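Local structure of Phthiocerol/phenolphthiocerol synthesis polyketide synthase type I PpsC (Mycobacterium tuberculosis, 5NJI) at residues V262-F267 with V313-L318; L98-M103 with T138-T143. The protein probably dehydrates beta-hydroxyacyl intermediates bound to its carrier protein, as the dehydratase domain of a type I polyketide synthase that builds phthiocerol lipids. The protein carries 1 engineered substitution. One frame throughout, in Å; residues are numbered along the deposited sequence. Where two conformers were deposited one is given.

Contact 1 (V262-F267 with V313-L318); sequences VVPVRF and VEMAVL. With 8Z2 (~{S}-[2-[3-[[(2~{R})-4-[[[(2~{R},3~{S},4~{R},5~{R})-5-(6-aminopurin-9-yl)-4-oxidanyl-3-phosphonooxy-oxolan-2-yl]methoxy-oxidanyl-phosphoryl]oxy-oxidanyl-phosphoryl]oxy-3,3-dimethyl-2-oxidanyl-butanoyl]amino]propanoylamino]ethyl] (~{E})-dodec-2-enethioate), chain B.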
loop_
_atom_site.group_PDB
_atom_site.type_symbol
_atom_site.label_atom_id
_atom_site.label_comp_id
_atom_site.label_asym_id
_atom_site.label_seq_id
_atom_site.Cartn_x
_atom_site.Cartn_y
_atom_site.Cartn_z
ATOM N N VAL A 262 -5.258 5.070 13.274
ATOM C CA VAL A 262 -5.063 3.657 13.015
ATOM C C VAL A 262 -4.137 3.559 11.815
ATOM O O VAL A 262 -4.480 4.034 10.726
ATOM C CB VAL A 262 -6.405 2.956 12.761
ATOM C CG1 VAL A 262 -6.193 1.523 12.311
ATOM C CG2 VAL A 262 -7.249 3.028 14.027
ATOM N N VAL A 263 -2.954 2.986 12.016
ATOM C CA VAL A 263 -2.002 2.925 10.909
ATOM C C VAL A 263 -1.524 1.497 10.679
ATOM O O VAL A 263 -1.336 0.724 11.634
ATOM C CB VAL A 263 -0.811 3.879 11.113
ATOM C CG1 VAL A 263 -1.312 5.315 11.305
ATOM C CG2 VAL A 263 0.095 3.453 12.266
ATOM N N PRO A 264 -1.314 1.118 9.422
ATOM C CA PRO A 264 -0.760 -0.197 9.131
ATOM C C PRO A 264 0.658 -0.309 9.634
ATOM O O PRO A 264 1.453 0.627 9.499
ATOM C CB PRO A 264 -0.816 -0.282 7.602
ATOM C CG PRO A 264 -1.796 0.739 7.189
ATOM C CD PRO A 264 -1.657 1.837 8.182
ATOM N N VAL A 265 0.961 -1.466 10.219
ATOM C CA VAL A 265 2.313 -1.785 10.662
ATOM C C VAL A 265 2.850 -3.050 10.021
ATOM O O VAL A 265 4.067 -3.278 10.067
ATOM C CB VAL A 265 2.398 -1.895 12.194
ATOM C CG1 VAL A 265 2.128 -0.541 12.837
ATOM C CG2 VAL A 265 1.432 -2.944 12.726
ATOM N N ARG A 266 2.006 -3.882 9.424
ATOM C CA ARG A 266 2.458 -5.099 8.779
ATOM C C ARG A 266 1.462 -5.512 7.707
ATOM O O ARG A 266 0.246 -5.406 7.898
ATOM C CB ARG A 266 2.618 -6.211 9.815
ATOM C CG ARG A 266 3.256 -7.481 9.345
ATOM C CD ARG A 266 3.694 -8.314 10.581
ATOM N NE ARG A 266 4.427 -9.527 10.224
ATOM C CZ ARG A 266 3.843 -10.651 9.825
ATOM N NH1 ARG A 266 2.525 -10.706 9.727
ATOM N NH2 ARG A 266 4.567 -11.720 9.522
ATOM N N PHE A 267 1.986 -5.974 6.585
ATOM C CA PHE A 267 1.200 -6.643 5.567
ATOM C C PHE A 267 1.720 -8.060 5.455
ATOM O O PHE A 267 2.923 -8.298 5.605
ATOM C CB PHE A 267 1.296 -5.978 4.188
ATOM C CG PHE A 267 0.834 -4.543 4.134
ATOM C CD1 PHE A 267 -0.504 -4.212 4.120
ATOM C CD2 PHE A 267 1.754 -3.523 4.024
ATOM C CE1 PHE A 267 -0.906 -2.884 4.052
ATOM C CE2 PHE A 267 1.354 -2.200 3.944
ATOM C CZ PHE A 267 0.019 -1.888 3.961
ATOM N N VAL A 313 -3.655 -7.266 6.762
ATOM C CA VAL A 313 -3.127 -5.944 7.049
ATOM C C VAL A 313 -3.311 -5.731 8.543
ATOM O O VAL A 313 -4.442 -5.689 9.047
ATOM C CB VAL A 313 -3.790 -4.835 6.218
ATOM C CG1 VAL A 313 -5.270 -4.911 6.284
ATOM C CG2 VAL A 313 -3.287 -3.435 6.657
ATOM N N GLU A 314 -2.202 -5.631 9.248
ATOM C CA GLU A 314 -2.201 -5.472 10.694
ATOM C C GLU A 314 -2.016 -4.003 11.026
ATOM O O GLU A 314 -1.087 -3.369 10.516
ATOM C CB GLU A 314 -1.079 -6.305 11.306
ATOM C CG GLU A 314 -0.912 -6.171 12.792
ATOM C CD GLU A 314 0.184 -7.101 13.295
ATOM O OE1 GLU A 314 0.563 -8.034 12.550
ATOM O OE2 GLU A 314 0.642 -6.906 14.433
ATOM N N MET A 315 -2.913 -3.452 11.840
ATOM C CA MET A 315 -2.894 -2.037 12.161
ATOM C C MET A 315 -2.752 -1.815 13.660
ATOM O O MET A 315 -3.290 -2.569 14.474
ATOM C CB MET A 315 -4.148 -1.366 11.614
ATOM C CG MET A 315 -4.202 -1.578 10.106
ATOM S SD MET A 315 -5.384 -0.596 9.259
ATOM C CE MET A 315 -6.858 -1.491 9.736
ATOM N N ALA A 316 -1.972 -0.804 14.000
ATOM C CA ALA A 316 -1.818 -0.342 15.364
ATOM C C ALA A 316 -2.738 0.843 15.606
ATOM O O ALA A 316 -3.048 1.613 14.693
ATOM C CB ALA A 316 -0.376 0.060 15.634
ATOM N N VAL A 317 -3.208 0.963 16.839
ATOM C CA VAL A 317 -4.169 1.993 17.202
ATOM C C VAL A 317 -3.453 2.975 18.110
ATOM O O VAL A 317 -3.041 2.621 19.220
ATOM C CB VAL A 317 -5.411 1.399 17.884
ATOM C CG1 VAL A 317 -6.435 2.490 18.178
ATOM C CG2 VAL A 317 -6.030 0.309 17.011
ATOM N N LEU A 318 -3.290 4.198 17.628
ATOM C CA LEU A 318 -2.568 5.223 18.357
ATOM C C LEU A 318 -3.546 6.307 18.815
ATOM O O LEU A 318 -3.498 6.753 19.955
ATOM C CB LEU A 318 -1.469 5.816 17.474
ATOM C CG LEU A 318 -0.801 4.839 16.500
ATOM C CD1 LEU A 318 0.233 5.545 15.649
ATOM C CD2 LEU A 318 -0.171 3.662 17.230
HETATM C C2 8Z2 B . 12.020 -6.278 13.506
HETATM C C4 8Z2 B . 11.442 -4.636 15.072
HETATM C C5 8Z2 B . 12.714 -4.455 15.342
HETATM C C6 8Z2 B . 13.639 -5.163 14.744
HETATM C C8 8Z2 B . 11.644 -3.121 16.586
HETATM C C10 8Z2 B . -9.052 2.474 9.591
HETATM C C11 8Z2 B . -9.759 1.491 10.433
HETATM C C12 8Z2 B . -9.993 2.041 11.788
HETATM N N9 8Z2 B . 10.781 -3.762 15.803
HETATM N N7 8Z2 B . 12.826 -3.514 16.244
HETATM N N3 8Z2 B . 11.064 -5.545 14.155
HETATM N N1 8Z2 B . 13.332 -6.083 13.829
HETATM N N6 8Z2 B . 14.860 -4.875 15.118
HETATM C "C1'" 8Z2 B . 9.253 -4.057 15.418
HETATM C "C2'" 8Z2 B . 9.011 -5.220 16.304
HETATM O "O2'" 8Z2 B . 8.380 -6.058 15.345
HETATM C "C3'" 8Z2 B . 8.131 -4.570 17.492
HETATM O "O3'" 8Z2 B . 8.229 -5.430 18.664
HETATM C "C4'" 8Z2 B . 6.891 -4.144 16.457
HETATM O "O4'" 8Z2 B . 7.760 -3.456 15.443
HETATM C "C5'" 8Z2 B . 5.735 -3.198 16.744
HETATM O "O5'" 8Z2 B . 6.075 -1.896 17.041
HETATM P P1 8Z2 B . 6.960 -1.430 18.129
HETATM O O11 8Z2 B . 8.220 -1.473 17.397
HETATM O O12 8Z2 B . 7.197 -2.350 19.271
HETATM O O6 8Z2 B . 6.592 0.139 18.691
HETATM P P2 8Z2 B . 7.531 1.387 18.284
HETATM O O21 8Z2 B . 8.940 0.950 17.701
HETATM O O22 8Z2 B . 7.878 2.488 19.088
HETATM O O7 8Z2 B . 6.494 1.902 17.130
HETATM C CPA 8Z2 B . 5.135 1.499 16.886
HETATM C CPB 8Z2 B . 4.716 2.353 15.659
HETATM C CP8 8Z2 B . 5.738 2.059 14.546
HETATM C CP7 8Z2 B . 3.338 2.027 15.182
HETATM C CP9 8Z2 B . 4.778 3.824 16.054
HETATM O OP3 8Z2 B . 5.645 0.711 14.300
HETATM C CP6 8Z2 B . 5.512 2.849 13.231
HETATM O OP2 8Z2 B . 5.566 4.025 13.264
HETATM N NP2 8Z2 B . 5.458 2.164 12.098
HETATM C CP5 8Z2 B . 5.323 2.717 10.770
HETATM C CP4 8Z2 B . 3.858 2.765 10.382
HETATM C CP3 8Z2 B . 3.757 3.375 8.965
HETATM O OP1 8Z2 B . 4.617 4.077 8.557
HETATM N NP1 8Z2 B . 2.691 3.103 8.253
HETATM C CP2 8Z2 B . 2.517 3.578 6.913
HETATM C CP1 8Z2 B . 2.126 5.012 6.878
HETATM S S 8Z2 B . 0.462 5.257 7.572
HETATM P P3 8Z2 B . 9.862 -5.606 19.298
HETATM O O31 8Z2 B . 10.424 -4.015 19.205
HETATM O O32 8Z2 B . 10.817 -6.259 18.500
HETATM O O33 8Z2 B . 10.082 -6.061 20.674
HETATM C CA1 8Z2 B . -0.430 4.696 6.458
HETATM C CA2 8Z2 B . -1.889 4.799 6.700
HETATM O OA1 8Z2 B . -0.109 4.200 5.425
HETATM C CA3 8Z2 B . -2.794 4.225 5.681
HETATM C CA4 8Z2 B . -4.240 4.289 5.953
HETATM C CA5 8Z2 B . -5.063 3.465 4.996
HETATM C CA6 8Z2 B . -6.534 3.532 5.377
HETATM C CA7 8Z2 B . -6.843 2.626 6.592
HETATM C CA8 8Z2 B . -8.138 2.998 7.286
HETATM C CA9 8Z2 B . -8.671 1.921 8.270
#
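A classic beta bulge interrupts the antiparallel pairing of Val-262 to Phe-267 with Val-313 to Val-317, in the sheet of the double-hotdog fold expected of polyketide synthase dehydratases. Val-265 and Arg-266 both face Glu-314, and Glu-314 O takes a nearly straight bond from Val-265 N (2.8 Å, 177°) and a weak one from Arg-266 N. Beyond the bulge regular pairing resumes, with Glu-314 N donating to Arg-266 O over 2.8 Å; before it, Val-263 and Ala-316 exchange two backbone bonds. The bulge falls beside the ligand: Pro-264 O accepts a hydrogen bond from NP1 of the acyl-CoA at 3.0 Å, while Pro-264 CD lies 3.3 Å from CA2 of the enoyl group. On the face bearing Val-262 and Phe-267, Val-313 sets CG2 anti to its backbone N, and this methyl lies 3.6 Å from Phe-267 CE1. On the other face the Arg-266 and Glu-314 side chains run obliquely past each other, their charged ends short of a salt bridge; the carboxylate is paired instead with Arg-292 through OE2. Near the acyl tail, Val-262 divides its methyls: CG1 packs on Met-315 CB at 3.6 Å, and CG2 touches ligand C12 at 3.7 Å.

Contact 2 (L98-M103 with T138-T143); sequences LDLRQM and THATAT. With 8Z2 (~{S}-[2-[3-[[(2~{R})-4-[[[(2~{R},3~{S},4~{R},5~{R})-5-(6-aminopurin-9-yl)-4-oxidanyl-3-phosphonooxy-oxolan-2-yl]methoxy-oxidanyl-phosphoryl]oxy-oxidanyl-phosphoryl]oxy-3,3-dimethyl-2-oxidanyl-butanoyl]amino]propanoylamino]ethyl] (~{E})-dodec-2-enethioate), chain B.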
loop_
_atom_site.group_PDB
_atom_site.type_symbol
_atom_site.label_atom_id
_atom_site.label_comp_id
_atom_site.label_asym_id
_atom_site.label_seq_id
_atom_site.Cartn_x
_atom_site.Cartn_y
_atom_site.Cartn_z
ATOM N N LEU A 98 5.638 -7.715 4.972
ATOM C CA LEU A 98 6.225 -6.387 4.937
ATOM C C LEU A 98 5.991 -5.743 6.288
ATOM O O LEU A 98 4.854 -5.645 6.751
ATOM C CB LEU A 98 5.637 -5.532 3.815
ATOM C CG LEU A 98 6.393 -4.221 3.597
ATOM C CD1 LEU A 98 6.246 -3.772 2.167
ATOM C CD2 LEU A 98 5.912 -3.133 4.539
ATOM N N ASP A 99 7.068 -5.330 6.906
ATOM C CA ASP A 99 6.997 -4.732 8.178
ATOM C C ASP A 99 7.222 -3.193 8.059
ATOM O O ASP A 99 8.253 -2.851 7.618
ATOM C CB ASP A 99 8.058 -5.310 9.151
ATOM C CG ASP A 99 7.828 -6.838 9.449
ATOM O OD1 ASP A 99 6.733 -7.194 9.781
ATOM O OD2 ASP A 99 8.717 -7.653 9.435
ATOM N N LEU A 100 6.317 -2.364 8.585
ATOM C CA LEU A 100 6.425 -0.896 8.532
ATOM C C LEU A 100 6.941 -0.500 9.928
ATOM O O LEU A 100 6.194 -0.472 10.857
ATOM C CB LEU A 100 5.064 -0.230 8.217
ATOM C CG LEU A 100 4.493 -0.708 6.878
ATOM C CD1 LEU A 100 3.105 -0.190 6.604
ATOM C CD2 LEU A 100 5.463 -0.307 5.752
ATOM N N ARG A 101 8.245 -0.351 10.061
ATOM C CA ARG A 101 8.851 -0.070 11.359
ATOM C C ARG A 101 8.860 1.482 11.904
ATOM O O ARG A 101 8.898 1.642 13.042
ATOM C CB ARG A 101 10.273 -0.646 11.252
ATOM C CG ARG A 101 10.344 -1.957 10.402
ATOM C CD ARG A 101 11.225 -3.101 10.894
ATOM N NE ARG A 101 12.259 -2.587 11.793
ATOM C CZ ARG A 101 13.535 -3.058 11.817
ATOM N NH1 ARG A 101 13.848 -4.104 10.964
ATOM N NH2 ARG A 101 14.484 -2.464 12.683
ATOM N N GLN A 102 9.024 2.432 11.007
ATOM C CA GLN A 102 9.071 3.829 11.384
ATOM C C GLN A 102 8.506 4.727 10.312
ATOM O O GLN A 102 8.811 4.587 9.211
ATOM C CB GLN A 102 10.519 4.250 11.745
ATOM C CG GLN A 102 10.604 5.700 12.198
ATOM C CD GLN A 102 11.966 6.109 12.789
ATOM O OE1 GLN A 102 12.657 5.271 13.293
ATOM N NE2 GLN A 102 12.308 7.375 12.761
ATOM N N MET A 103 7.657 5.610 10.712
ATOM C CA MET A 103 7.029 6.502 9.754
ATOM C C MET A 103 8.082 7.381 9.105
ATOM O O MET A 103 9.046 7.805 9.755
ATOM C CB MET A 103 5.985 7.382 10.434
ATOM C CG MET A 103 4.586 6.888 10.339
ATOM S SD MET A 103 3.430 8.149 10.903
ATOM C CE MET A 103 2.102 7.068 11.427
ATOM N N THR A 138 15.987 2.703 9.417
ATOM C CA THR A 138 15.178 1.708 8.710
ATOM C C THR A 138 13.688 2.010 8.854
ATOM O O THR A 138 13.184 2.146 9.971
ATOM C CB THR A 138 15.469 0.305 9.242
ATOM O OG1 THR A 138 16.848 -0.026 8.998
ATOM C CG2 THR A 138 14.586 -0.722 8.560
ATOM N N HIS A 139 12.984 2.097 7.725
ATOM C CA HIS A 139 11.556 2.380 7.743
ATOM C C HIS A 139 10.707 1.161 7.480
ATOM O O HIS A 139 9.598 1.071 8.011
ATOM C CB HIS A 139 11.217 3.465 6.717
ATOM C CG HIS A 139 11.816 4.783 7.064
ATOM N ND1 HIS A 139 11.280 5.609 8.027
ATOM C CD2 HIS A 139 12.942 5.393 6.626
ATOM C CE1 HIS A 139 12.046 6.678 8.163
ATOM N NE2 HIS A 139 13.057 6.574 7.318
ATOM N N ALA A 140 11.182 0.223 6.673
ATOM C CA ALA A 140 10.394 -0.942 6.330
ATOM C C ALA A 140 11.335 -2.051 5.907
ATOM O O ALA A 140 12.429 -1.798 5.413
ATOM C CB ALA A 140 9.389 -0.639 5.210
ATOM N N THR A 141 10.881 -3.283 6.104
ATOM C CA THR A 141 11.539 -4.470 5.594
ATOM C C THR A 141 10.491 -5.324 4.915
ATOM O O THR A 141 9.317 -5.279 5.288
ATOM C CB THR A 141 12.215 -5.286 6.699
ATOM O OG1 THR A 141 11.246 -5.634 7.695
ATOM C CG2 THR A 141 13.320 -4.499 7.337
ATOM N N ALA A 142 10.903 -6.087 3.900
ATOM C CA ALA A 142 9.948 -6.943 3.212
ATOM C C ALA A 142 10.616 -8.228 2.755
ATOM O O ALA A 142 11.789 -8.246 2.381
ATOM C CB ALA A 142 9.318 -6.267 1.998
ATOM N N THR A 143 9.855 -9.311 2.805
ATOM C CA THR A 143 10.240 -10.553 2.155
ATOM C C THR A 143 9.398 -10.709 0.898
ATOM O O THR A 143 8.160 -10.721 0.966
ATOM C CB THR A 143 10.054 -11.744 3.091
ATOM O OG1 THR A 143 10.879 -11.577 4.242
ATOM C CG2 THR A 143 10.448 -13.020 2.383
HETATM C C2 8Z2 B . 12.020 -6.278 13.506
HETATM C C4 8Z2 B . 11.442 -4.636 15.072
HETATM C C5 8Z2 B . 12.714 -4.455 15.342
HETATM C C6 8Z2 B . 13.639 -5.163 14.744
HETATM C C8 8Z2 B . 11.644 -3.121 16.586
HETATM C C10 8Z2 B . -9.052 2.474 9.591
HETATM C C11 8Z2 B . -9.759 1.491 10.433
HETATM C C12 8Z2 B . -9.993 2.041 11.788
HETATM N N9 8Z2 B . 10.781 -3.762 15.803
HETATM N N7 8Z2 B . 12.826 -3.514 16.244
HETATM N N3 8Z2 B . 11.064 -5.545 14.155
HETATM N N1 8Z2 B . 13.332 -6.083 13.829
HETATM N N6 8Z2 B . 14.860 -4.875 15.118
HETATM C "C1'" 8Z2 B . 9.253 -4.057 15.418
HETATM C "C2'" 8Z2 B . 9.011 -5.220 16.304
HETATM O "O2'" 8Z2 B . 8.380 -6.058 15.345
HETATM C "C3'" 8Z2 B . 8.131 -4.570 17.492
HETATM O "O3'" 8Z2 B . 8.229 -5.430 18.664
HETATM C "C4'" 8Z2 B . 6.891 -4.144 16.457
HETATM O "O4'" 8Z2 B . 7.760 -3.456 15.443
HETATM C "C5'" 8Z2 B . 5.735 -3.198 16.744
HETATM O "O5'" 8Z2 B . 6.075 -1.896 17.041
HETATM P P1 8Z2 B . 6.960 -1.430 18.129
HETATM O O11 8Z2 B . 8.220 -1.473 17.397
HETATM O O12 8Z2 B . 7.197 -2.350 19.271
HETATM O O6 8Z2 B . 6.592 0.139 18.691
HETATM P P2 8Z2 B . 7.531 1.387 18.284
HETATM O O21 8Z2 B . 8.940 0.950 17.701
HETATM O O22 8Z2 B . 7.878 2.488 19.088
HETATM O O7 8Z2 B . 6.494 1.902 17.130
HETATM C CPA 8Z2 B . 5.135 1.499 16.886
HETATM C CPB 8Z2 B . 4.716 2.353 15.659
HETATM C CP8 8Z2 B . 5.738 2.059 14.546
HETATM C CP7 8Z2 B . 3.338 2.027 15.182
HETATM C CP9 8Z2 B . 4.778 3.824 16.054
HETATM O OP3 8Z2 B . 5.645 0.711 14.300
HETATM C CP6 8Z2 B . 5.512 2.849 13.231
HETATM O OP2 8Z2 B . 5.566 4.025 13.264
HETATM N NP2 8Z2 B . 5.458 2.164 12.098
HETATM C CP5 8Z2 B . 5.323 2.717 10.770
HETATM C CP4 8Z2 B . 3.858 2.765 10.382
HETATM C CP3 8Z2 B . 3.757 3.375 8.965
HETATM O OP1 8Z2 B . 4.617 4.077 8.557
HETATM N NP1 8Z2 B . 2.691 3.103 8.253
HETATM C CP2 8Z2 B . 2.517 3.578 6.913
HETATM C CP1 8Z2 B . 2.126 5.012 6.878
HETATM S S 8Z2 B . 0.462 5.257 7.572
HETATM P P3 8Z2 B . 9.862 -5.606 19.298
HETATM O O31 8Z2 B . 10.424 -4.015 19.205
HETATM O O32 8Z2 B . 10.817 -6.259 18.500
HETATM O O33 8Z2 B . 10.082 -6.061 20.674
HETATM C CA1 8Z2 B . -0.430 4.696 6.458
HETATM C CA2 8Z2 B . -1.889 4.799 6.700
HETATM O OA1 8Z2 B . -0.109 4.200 5.425
HETATM C CA3 8Z2 B . -2.794 4.225 5.681
HETATM C CA4 8Z2 B . -4.240 4.289 5.953
HETATM C CA5 8Z2 B . -5.063 3.465 4.996
HETATM C CA6 8Z2 B . -6.534 3.532 5.377
HETATM C CA7 8Z2 B . -6.843 2.626 6.592
HETATM C CA8 8Z2 B . -8.138 2.998 7.286
HETATM C CA9 8Z2 B . -8.671 1.921 8.270
HETATM O O HOH W 1 9.729 -7.969 6.831
HETATM O O HOH W 2 11.780 -5.979 10.206
HETATM O O HOH W 3 13.810 2.155 12.637
#
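Arg-101 crosses over the strand holding Thr-138 and Thr-141 and spreads its guanidinium between protein and ligand; this holds for one of two deposited conformers and is doubtful to that extent. Thr-138 CG2 sits over the centre of one face, 4.1 Å from Arg-101 CZ, and adenine C6 lies against the opposite face, offset toward the rim and 3.6 Å from the same CZ. Bends at chi2 and chi3 bring the group there. Its NH1 donates to a water bonded to Thr-141 OG1; a second water joins this hydroxyl to Asp-99 OD2. Past the strand end, His-139 ND1 donates to Gln-102 O (2.9 Å, 162°), an acceptor in the imidazole plane, whereas the donor stands well above the carbonyl plane. These side chains spring from or flank an antiparallel pairing of Leu-98 to Leu-100 with Ala-140 to Ala-142, in which Asp-99 N reaches Thr-141 O at 2.8 Å and Thr-141 N returns to Asp-99 O. Within the double-hotdog fold expected of this family, strand 136-146 carries a classic beta bulge where His-139 and Ala-140 both face Ile-127. Leu-100 O accepts a hydrogen bond from NP2 of the pantetheine arm at 3.0 Å, and Leu-100 CD2 packs 4.0 Å from Ala-140 CB. Further out, Thr-129 OG1 bonds His-139 NE2, so both ring nitrogens are held, and Tyr-73 of helix 70-84 lies against Leu-100, His-139 and Ala-140.

Strands 262-272 and 93-100 are neighbours, so contact 1 and contact 2, their centres about 12 Å apart, form successive pairings across the sheet. Probable backbone hydrogen bonds join them: Val-265 O to Leu-100 N and Phe-267 O to Leu-98 N, each 2.8 Å. At this seam Leu-100 CD1 packs 3.4 Å from Pro-264 O. One acyl-CoA lies along both contacts, its enoyl chain beside residues 262-267 and its adenine against Arg-101. Its two pantetheine amides are divided between the strands: the carbonyls Pro-264 O and Leu-100 O, on neighbouring strands, each accept one amide N-H of the same extended arm.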